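Local coordinates for adhesion G-protein coupled receptor G6 (Danio rerio, PDB 6V55), which is an adhesion G-protein coupled receptor, also called Gpr126, whose calcium-binding, glycosylated extracellular region is associated with cell adhesion and myelination, at residues Cys504-Ile507 and Thr508-Thr511; Gly531-Lys534 and Glu535-Thr538; Val541-Val544 and Met545-Val548; Ile603-Lys606 and Asn607-Val610. One frame throughout, in Å; residues are numbered along the deposited sequence.

Interaction 1 of 4, residues Cys504-Ile507 and Thr508-Thr511; sequences CTNI and TSIT. With NAG (2-acetamido-2-deoxy-beta-D-glucopyranose), chain F.
Asn506 and Ser509 face each other across a tight turn that carries an occupied N-glycosylation sequon, Asn506-Ile507-Thr508. Their CA atoms are 4.9 Å apart, and the helical backbone angles of Ile507 and Thr508 between them match a type I beta turn. The covalent interaction is the glycan link: Asn506 ND2 is joined to C1 of the sugar at 1.5 Å. Beside it, the Thr508 hydroxyl OG1 lies 4.0 Å from Asn506 ND2, so the sequon threonine is near the modified amide, though at a distance beyond a hydrogen bond. The polar interaction across the turn is a single hydrogen bond, from Asn506 N to Ser509 OG at 2.9 Å; its N-H...O angle of 134° shows it to be clearly bent. Ser509 can reach back because its OG stands between its own backbone N and carbonyl carbon (chi1 77°), a torsion that aims the hydroxyl at the start of the turn. Van der Waals packing fills in around this bond. Ser509 CB rests 3.7 Å from Asn506 CB, while Ile510 brings CG2 towards the Ile507 carbonyl. The loop is fixed from outside by the Cys504-Cys473 disulfide and by Tyr476 OH, which bonds to Ile507 O, and the Ile507 side chain packs on helix 534-550. On the flank nearer the disulfide, Thr505 CB lies 3.4 Å from Ser509 OG, the same oxygen that receives the Asn506 N-H.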
loop_
_atom_site.group_PDB
_atom_site.type_symbol
_atom_site.label_atom_id
_atom_site.label_comp_id
_atom_site.label_asym_id
_atom_site.label_seq_id
_atom_site.Cartn_x
_atom_site.Cartn_y
_atom_site.Cartn_z
ATOM N N CYS A 504 1.620 -6.985 -26.669
ATOM C CA CYS A 504 0.421 -7.363 -25.937
ATOM C C CYS A 504 -0.632 -7.953 -26.872
ATOM O O CYS A 504 -0.731 -7.585 -28.050
ATOM C CB CYS A 504 -0.181 -6.157 -25.201
ATOM S SG CYS A 504 0.734 -5.489 -23.795
ATOM N N THR A 505 -1.458 -8.838 -26.307
ATOM C CA THR A 505 -2.553 -9.493 -27.002
ATOM C C THR A 505 -3.887 -9.093 -26.380
ATOM O O THR A 505 -3.975 -8.822 -25.184
ATOM C CB THR A 505 -2.409 -11.019 -26.946
ATOM O OG1 THR A 505 -2.241 -11.413 -25.582
ATOM C CG2 THR A 505 -1.207 -11.488 -27.746
ATOM N N ASN A 506 -4.935 -9.093 -27.212
ATOM C CA ASN A 506 -6.328 -8.931 -26.801
ATOM C C ASN A 506 -6.778 -10.140 -25.981
ATOM O O ASN A 506 -6.092 -11.158 -25.897
ATOM C CB ASN A 506 -7.261 -8.861 -28.021
ATOM C CG ASN A 506 -7.166 -7.569 -28.831
ATOM O OD1 ASN A 506 -7.056 -6.474 -28.282
ATOM N ND2 ASN A 506 -7.234 -7.712 -30.173
ATOM N N ILE A 507 -7.993 -10.051 -25.425
ATOM C CA ILE A 507 -8.749 -11.250 -25.039
ATOM C C ILE A 507 -8.962 -12.161 -26.245
ATOM O O ILE A 507 -8.723 -13.375 -26.181
ATOM C CB ILE A 507 -10.105 -10.855 -24.416
ATOM C CG1 ILE A 507 -9.915 -10.093 -23.105
ATOM C CG2 ILE A 507 -11.009 -12.077 -24.185
ATOM C CD1 ILE A 507 -11.193 -9.454 -22.608
ATOM N N THR A 508 -9.380 -11.580 -27.372
ATOM C CA THR A 508 -9.758 -12.375 -28.532
ATOM C C THR A 508 -8.571 -12.831 -29.366
ATOM O O THR A 508 -8.698 -13.811 -30.106
ATOM C CB THR A 508 -10.689 -11.582 -29.445
ATOM O OG1 THR A 508 -9.900 -10.754 -30.307
ATOM C CG2 THR A 508 -11.590 -10.701 -28.635
ATOM N N SER A 509 -7.433 -12.142 -29.288
ATOM C CA SER A 509 -6.430 -12.335 -30.323
ATOM C C SER A 509 -5.496 -13.501 -30.043
ATOM O O SER A 509 -4.696 -13.858 -30.917
ATOM C CB SER A 509 -5.625 -11.055 -30.519
ATOM O OG SER A 509 -4.687 -10.908 -29.476
ATOM N N ILE A 510 -5.576 -14.103 -28.871
ATOM C CA ILE A 510 -4.775 -15.290 -28.596
ATOM C C ILE A 510 -5.369 -16.471 -29.357
ATOM O O ILE A 510 -6.562 -16.503 -29.693
ATOM C CB ILE A 510 -4.668 -15.544 -27.073
ATOM C CG1 ILE A 510 -3.379 -16.281 -26.732
ATOM C CG2 ILE A 510 -5.876 -16.300 -26.501
ATOM C CD1 ILE A 510 -3.152 -16.432 -25.231
ATOM N N THR A 511 -4.512 -17.412 -29.716
ATOM C CA THR A 511 -4.907 -18.576 -30.491
ATOM C C THR A 511 -4.695 -19.796 -29.606
ATOM O O THR A 511 -3.572 -20.054 -29.158
ATOM C CB THR A 511 -4.104 -18.658 -31.788
ATOM O OG1 THR A 511 -2.726 -18.371 -31.506
ATOM C CG2 THR A 511 -4.628 -17.627 -32.790
HETATM C C1 NAG F . -7.221 -6.671 -31.194
HETATM C C2 NAG F . -6.335 -6.977 -32.457
HETATM C C3 NAG F . -6.693 -6.035 -33.636
HETATM C C4 NAG F . -8.193 -5.991 -33.903
HETATM C C5 NAG F . -8.893 -5.519 -32.636
HETATM C C6 NAG F . -10.397 -5.397 -32.779
HETATM C C7 NAG F . -3.915 -7.462 -32.762
HETATM C C8 NAG F . -2.527 -7.165 -32.259
HETATM N N2 NAG F . -4.920 -6.846 -32.119
HETATM O O3 NAG F . -6.011 -6.416 -34.827
HETATM O O4 NAG F . -8.501 -5.124 -34.994
HETATM O O5 NAG F . -8.641 -6.481 -31.598
HETATM O O6 NAG F . -10.766 -4.659 -33.938
HETATM O O7 NAG F . -4.112 -8.219 -33.707
#

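Interaction 2 of 4, residues Gly531-Lys534 and Glu535-Thr538; sequences GLSK and EELT
With chi1 at 66°, the Ser533 hydroxyl is folded back between its own N and carbonyl carbon, which sets OG in front of the backbone N-H of Glu536. Glu536 in turn runs extended beyond CG and carries its carboxylate round to the same serine. The bond from Glu536 N to Ser533 OG measures 2.9 Å with an N-H...O angle of 153°, which identifies Ser533 as the N-cap of helix 534-550. Its backbone adds the first helical bond, Leu537 N to Ser533 O at 3.1 Å, with the donor tilted 28° from the carbonyl plane; Thr538 N to Lys534 O at 3.3 Å follows and is weak. OG also donates to Glu536 OE1, but at 3.5 Å this bond is weak too. The firmer partner of that carboxylate is His457, which holds OE2, while Leu532 crosses the glutamate at about a right angle and sets CD2 3.3 Å from OE1. A water accepts from Lys534 N at 3.0 Å and donates weakly to Glu535 OE2. One turn along from Lys534, Thr538 CG2 leans on the Lys534 carbonyl, and both residues pack against helix 573-593. Replacing Ser533 by an alanine would probably leave the Glu536 N-H without its cap, with the weak bond to OE1 lost as well. The side chains of Glu535 and Glu536 lie at the N-terminal end of the helix, where the helix dipole is likely to favour their negative charge.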
loop_
_atom_site.group_PDB
_atom_site.type_symbol
_atom_site.label_atom_id
_atom_site.label_comp_id
_atom_site.label_asym_id
_atom_site.label_seq_id
_atom_site.Cartn_x
_atom_site.Cartn_y
_atom_site.Cartn_z
ATOM N N GLY A 531 -16.091 -6.770 -12.190
ATOM C CA GLY A 531 -17.141 -6.096 -12.918
ATOM C C GLY A 531 -16.705 -5.908 -14.352
ATOM O O GLY A 531 -15.874 -5.045 -14.644
ATOM N N LEU A 532 -17.211 -6.749 -15.246
ATOM C CA LEU A 532 -16.835 -6.693 -16.650
ATOM C C LEU A 532 -17.852 -5.899 -17.449
ATOM O O LEU A 532 -19.030 -5.810 -17.089
ATOM C CB LEU A 532 -16.697 -8.095 -17.254
ATOM C CG LEU A 532 -15.418 -8.877 -16.934
ATOM C CD1 LEU A 532 -15.244 -10.054 -17.899
ATOM C CD2 LEU A 532 -14.196 -7.956 -16.970
ATOM N N SER A 533 -17.385 -5.325 -18.547
ATOM C CA SER A 533 -18.308 -4.757 -19.511
ATOM C C SER A 533 -19.020 -5.877 -20.250
ATOM O O SER A 533 -18.572 -7.031 -20.263
ATOM C CB SER A 533 -17.577 -3.870 -20.512
ATOM O OG SER A 533 -16.708 -4.642 -21.322
ATOM N N LYS A 534 -20.144 -5.519 -20.889
ATOM C CA LYS A 534 -20.859 -6.478 -21.717
ATOM C C LYS A 534 -20.050 -6.845 -22.954
ATOM O O LYS A 534 -20.128 -7.988 -23.403
ATOM C CB LYS A 534 -22.256 -5.938 -22.073
ATOM C CG LYS A 534 -22.419 -5.122 -23.354
ATOM C CD LYS A 534 -23.837 -5.203 -23.934
ATOM C CE LYS A 534 -24.167 -6.602 -24.457
ATOM N NZ LYS A 534 -23.246 -7.072 -25.543
ATOM N N GLU A 535 -19.185 -5.951 -23.438
ATOM C CA GLU A 535 -18.377 -6.283 -24.599
ATOM C C GLU A 535 -17.182 -7.154 -24.239
ATOM O O GLU A 535 -16.761 -7.953 -25.076
ATOM C CB GLU A 535 -17.923 -5.019 -25.334
ATOM C CG GLU A 535 -19.066 -4.058 -25.729
ATOM C CD GLU A 535 -19.381 -3.006 -24.660
ATOM O OE1 GLU A 535 -20.501 -2.438 -24.692
ATOM O OE2 GLU A 535 -18.494 -2.742 -23.804
ATOM N N GLU A 536 -16.639 -7.043 -23.017
ATOM C CA GLU A 536 -15.581 -7.966 -22.598
ATOM C C GLU A 536 -16.135 -9.359 -22.354
ATOM O O GLU A 536 -15.460 -10.358 -22.635
ATOM C CB GLU A 536 -14.909 -7.473 -21.326
ATOM C CG GLU A 536 -13.582 -6.785 -21.544
ATOM C CD GLU A 536 -13.263 -5.768 -20.452
ATOM O OE1 GLU A 536 -14.005 -5.729 -19.435
ATOM O OE2 GLU A 536 -12.299 -4.978 -20.643
ATOM N N LEU A 537 -17.373 -9.431 -21.871
ATOM C CA LEU A 537 -17.990 -10.698 -21.511
ATOM C C LEU A 537 -18.279 -11.567 -22.734
ATOM O O LEU A 537 -18.064 -12.784 -22.686
ATOM C CB LEU A 537 -19.264 -10.416 -20.733
ATOM C CG LEU A 537 -19.836 -11.610 -20.012
ATOM C CD1 LEU A 537 -20.036 -11.210 -18.589
ATOM C CD2 LEU A 537 -21.143 -12.023 -20.638
ATOM N N THR A 538 -18.751 -10.973 -23.845
ATOM C CA THR A 538 -18.942 -11.794 -25.043
ATOM C C THR A 538 -17.607 -12.161 -25.698
ATOM O O THR A 538 -17.541 -13.172 -26.409
ATOM C CB THR A 538 -19.899 -11.133 -26.071
ATOM O OG1 THR A 538 -19.201 -10.204 -26.912
ATOM C CG2 THR A 538 -21.083 -10.430 -25.386
HETATM O O HOH W 1 -20.648 -2.655 -21.489
#

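Interaction 3 of 4, residues Val541-Val544 and Met545-Val548; sequences VTKV and MELV
Lys543 NZ is gripped by three oxygens: the carboxylate OE2 of Glu546, one turn further along helix 534-550, and the backbone carbonyls of Ile510 and Thr508 in the loop that precedes helix 517-527. The salt bridge to Glu546 OE2 measures 2.7 Å, and NZ meets that oxygen on its syn side, 27° out of the carboxylate plane. The lysine reaches this point by folding: CG is anti to its backbone N (chi1 -169°), then bends at chi2 and chi3 curl the chain round, so that CD passes 3.3 Å from the same OE2. Glu546 instead runs extended, with CG 3.4 Å from Thr542 O, and its OE1 lies 3.8 Å from the methyl CG2 of Thr542. The backbone is regular alpha helix, with successive i to i+4 bonds such as Leu547 N to Lys543 O at 2.8 Å and Val548 N to Val544 O, also 2.8 Å. The contacts with the neighbouring helices are largely apolar. Val544 CG1 lies 4.4 Å from Val548 CG2, and both valines pack on Val561 of helix 555-568; Val541 and Met545 meet helix 573-593, and Leu547 meets helix 517-527. An alanine in place of Glu546 would probably leave the buried Lys543 ammonium without its carboxylate mate and the lysine less firmly held in its folded shape. Because the lysine is buried, the carboxylate and the two carbonyls together probably offset the cost of keeping its charge there.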
loop_
_atom_site.group_PDB
_atom_site.type_symbol
_atom_site.label_atom_id
_atom_site.label_comp_id
_atom_site.label_asym_id
_atom_site.label_seq_id
_atom_site.Cartn_x
_atom_site.Cartn_y
_atom_site.Cartn_z
ATOM N N VAL A 541 -16.542 -15.265 -23.670
ATOM C CA VAL A 541 -17.349 -16.446 -23.952
ATOM C C VAL A 541 -17.103 -16.951 -25.383
ATOM O O VAL A 541 -17.206 -18.159 -25.654
ATOM C CB VAL A 541 -18.814 -16.088 -23.607
ATOM C CG1 VAL A 541 -19.810 -17.032 -24.154
ATOM C CG2 VAL A 541 -18.974 -16.071 -22.087
ATOM N N THR A 542 -16.645 -16.082 -26.288
ATOM C CA THR A 542 -16.210 -16.579 -27.596
ATOM C C THR A 542 -14.898 -17.363 -27.504
ATOM O O THR A 542 -14.803 -18.473 -28.053
ATOM C CB THR A 542 -16.110 -15.425 -28.590
ATOM O OG1 THR A 542 -17.435 -14.919 -28.829
ATOM C CG2 THR A 542 -15.521 -15.880 -29.916
ATOM N N LYS A 543 -13.919 -16.846 -26.738
ATOM C CA LYS A 543 -12.651 -17.551 -26.517
ATOM C C LYS A 543 -12.826 -18.877 -25.761
ATOM O O LYS A 543 -12.136 -19.855 -26.085
ATOM C CB LYS A 543 -11.672 -16.648 -25.769
ATOM C CG LYS A 543 -10.249 -17.189 -25.740
ATOM C CD LYS A 543 -9.729 -17.474 -27.146
ATOM C CE LYS A 543 -9.395 -16.156 -27.856
ATOM N NZ LYS A 543 -9.070 -16.292 -29.309
ATOM N N VAL A 544 -13.764 -18.940 -24.799
ATOM C CA VAL A 544 -14.101 -20.193 -24.119
ATOM C C VAL A 544 -14.687 -21.203 -25.103
ATOM O O VAL A 544 -14.361 -22.395 -25.043
ATOM C CB VAL A 544 -15.055 -19.904 -22.938
ATOM C CG1 VAL A 544 -15.781 -21.145 -22.421
ATOM C CG2 VAL A 544 -14.284 -19.309 -21.822
ATOM N N MET A 545 -15.461 -20.733 -26.089
ATOM C CA MET A 545 -15.973 -21.630 -27.126
ATOM C C MET A 545 -14.863 -22.150 -28.037
ATOM O O MET A 545 -14.878 -23.327 -28.422
ATOM C CB MET A 545 -17.040 -20.925 -27.957
ATOM C CG MET A 545 -17.667 -21.785 -29.065
ATOM S SD MET A 545 -18.406 -23.321 -28.445
ATOM C CE MET A 545 -20.046 -22.669 -28.401
ATOM N N GLU A 546 -13.876 -21.305 -28.362
ATOM C CA GLU A 546 -12.739 -21.768 -29.150
ATOM C C GLU A 546 -11.903 -22.767 -28.363
ATOM O O GLU A 546 -11.463 -23.793 -28.906
ATOM C CB GLU A 546 -11.878 -20.581 -29.576
ATOM C CG GLU A 546 -12.604 -19.519 -30.391
ATOM C CD GLU A 546 -11.735 -18.279 -30.638
ATOM O OE1 GLU A 546 -12.256 -17.275 -31.189
ATOM O OE2 GLU A 546 -10.528 -18.311 -30.279
ATOM N N LEU A 547 -11.754 -22.501 -27.065
ATOM C CA LEU A 547 -11.009 -23.360 -26.170
ATOM C C LEU A 547 -11.670 -24.717 -26.019
ATOM O O LEU A 547 -10.982 -25.735 -26.032
ATOM C CB LEU A 547 -10.894 -22.682 -24.810
ATOM C CG LEU A 547 -9.995 -23.303 -23.756
ATOM C CD1 LEU A 547 -9.223 -22.195 -23.123
ATOM C CD2 LEU A 547 -10.776 -24.049 -22.704
ATOM N N VAL A 548 -12.992 -24.752 -25.853
ATOM C CA VAL A 548 -13.663 -26.028 -25.618
ATOM C C VAL A 548 -13.675 -26.850 -26.906
ATOM O O VAL A 548 -13.527 -28.076 -26.873
ATOM C CB VAL A 548 -15.067 -25.762 -25.029
ATOM C CG1 VAL A 548 -15.961 -26.998 -25.034
ATOM C CG2 VAL A 548 -14.940 -25.281 -23.607
#

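Interaction 4 of 4, residues Ile603-Lys606 and Asn607-Val610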
loop_
_atom_site.group_PDB
_atom_site.type_symbol
_atom_site.label_atom_id
_atom_site.label_comp_id
_atom_site.label_asym_id
_atom_site.label_seq_id
_atom_site.Cartn_x
_atom_site.Cartn_y
_atom_site.Cartn_z
ATOM N N ILE A 603 -18.609 -31.564 -11.561
ATOM C CA ILE A 603 -17.858 -30.309 -11.547
ATOM C C ILE A 603 -18.765 -29.206 -11.025
ATOM O O ILE A 603 -19.753 -28.853 -11.673
ATOM C CB ILE A 603 -17.307 -29.935 -12.925
ATOM C CG1 ILE A 603 -16.281 -30.955 -13.383
ATOM C CG2 ILE A 603 -16.628 -28.622 -12.821
ATOM C CD1 ILE A 603 -16.772 -31.698 -14.505
ATOM N N SER A 604 -18.427 -28.657 -9.870
ATOM C CA SER A 604 -19.291 -27.701 -9.205
ATOM C C SER A 604 -18.737 -26.286 -9.285
ATOM O O SER A 604 -17.536 -26.059 -9.484
ATOM C CB SER A 604 -19.491 -28.073 -7.734
ATOM O OG SER A 604 -20.620 -27.408 -7.188
ATOM N N SER A 605 -19.644 -25.334 -9.105
ATOM C CA SER A 605 -19.320 -23.925 -8.962
ATOM C C SER A 605 -20.452 -23.290 -8.167
ATOM O O SER A 605 -21.354 -23.994 -7.698
ATOM C CB SER A 605 -19.154 -23.266 -10.324
ATOM O OG SER A 605 -20.386 -23.349 -11.013
ATOM N N LYS A 606 -20.426 -21.956 -8.045
ATOM C CA LYS A 606 -21.433 -21.264 -7.244
ATOM C C LYS A 606 -22.815 -21.316 -7.898
ATOM O O LYS A 606 -23.791 -21.668 -7.229
ATOM C CB LYS A 606 -20.989 -19.824 -6.971
ATOM C CG LYS A 606 -21.818 -19.090 -5.891
ATOM C CD LYS A 606 -21.984 -17.586 -6.240
ATOM C CE LYS A 606 -23.218 -16.932 -5.587
ATOM N NZ LYS A 606 -24.420 -16.890 -6.487
ATOM N N ASN A 607 -22.917 -21.060 -9.209
ATOM C CA ASN A 607 -24.221 -21.068 -9.876
ATOM C C ASN A 607 -24.409 -22.186 -10.906
ATOM O O ASN A 607 -25.401 -22.155 -11.652
ATOM C CB ASN A 607 -24.480 -19.735 -10.577
ATOM C CG ASN A 607 -24.341 -18.562 -9.660
ATOM O OD1 ASN A 607 -25.104 -18.412 -8.701
ATOM N ND2 ASN A 607 -23.374 -17.695 -9.959
ATOM N N LEU A 608 -23.497 -23.159 -10.980
ATOM C CA LEU A 608 -23.509 -24.153 -12.048
ATOM C C LEU A 608 -22.815 -25.419 -11.578
ATOM O O LEU A 608 -21.635 -25.383 -11.218
ATOM C CB LEU A 608 -22.798 -23.637 -13.296
ATOM C CG LEU A 608 -22.759 -24.640 -14.452
ATOM C CD1 LEU A 608 -24.139 -24.897 -14.998
ATOM C CD2 LEU A 608 -21.825 -24.206 -15.556
ATOM N N VAL A 609 -23.528 -26.539 -11.612
ATOM C CA VAL A 609 -22.914 -27.842 -11.394
ATOM C C VAL A 609 -23.234 -28.721 -12.595
ATOM O O VAL A 609 -24.372 -28.715 -13.085
ATOM C CB VAL A 609 -23.364 -28.470 -10.060
ATOM C CG1 VAL A 609 -24.882 -28.469 -9.882
ATOM C CG2 VAL A 609 -22.790 -29.833 -9.891
ATOM N N VAL A 610 -22.203 -29.365 -13.160
ATOM C CA VAL A 610 -22.410 -30.283 -14.278
ATOM C C VAL A 610 -21.832 -31.628 -13.876
ATOM O O VAL A 610 -20.890 -31.719 -13.079
ATOM C CB VAL A 610 -21.818 -29.802 -15.638
ATOM C CG1 VAL A 610 -22.319 -28.393 -16.007
ATOM C CG2 VAL A 610 -20.292 -29.876 -15.705
#
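The two segments run alongside each other in opposite directions, 170° apart end to end, with the chain reversing at Lys606-Asn607. Ile603 and Val610 form an antiparallel hydrogen-bonded pair, CA to CA 5.3 Å. Ile603 N reaches Val610 O at 2.7 Å in an almost straight bond (N-H...O angle 179°), and Val610 N returns to Ile603 O at 2.9 Å. The same Ile603 carbonyl receives a CA-H...O contact from Val609, its O lying 3.3 Å from Val609 CA. Nearer the turn, Ser605 OG points at Leu608 O, although the modelled separation is too short to be trusted. This is a beta-hairpin end: it joins the outermost strand 600-603 to strand 608-614 in a four-stranded antiparallel sheet, and Val609 bonds on through its backbone to Phe676 of strand 671-677. The helices between 517 and 593, the beta sheets that follow and the GPS motif later in the chain are together consistent with a GAIN domain. Ile603 and Val610 put their side chains on one face, where Val610 CG2 meets Ile603 CB and CD1, both at 4.1 Å. Ile603 and Leu608 both touch Val562 of helix 555-568. Ser604 directs its hydroxyl to Pro636 O. At the reversal, the Lys606 and Asn607 side chains run next to each other in one direction, and Lys606 NZ donates to Asn607 OD1 at 2.8 Å, tilted 19° from the amide carbonyl plane.

Overall arrangement
Interactions 1 and 2 lie at the surface, whereas 3 and 4 are buried. Interactions 2 and 3 share helix 534-550: the first serves its start with a hydroxyl cap, the second its later turns with a salt bridge and apolar flanks. Interaction 1 is the loop laid against that helix, touching interactions 2 and 3: Ile507 CD1 packs 3.7 Å from Glu536 CG, while the carbonyls of Thr508 and Ile510 meet Lys543. Interaction 4 stands apart, its nearest atoms about 10 Å from interaction 3, yet both pack on helix 555-568. Chemistry follows place: a glycan at the exposed turn, a buried lysine paired where helix meets loop, and straight backbone bonds in the sheet.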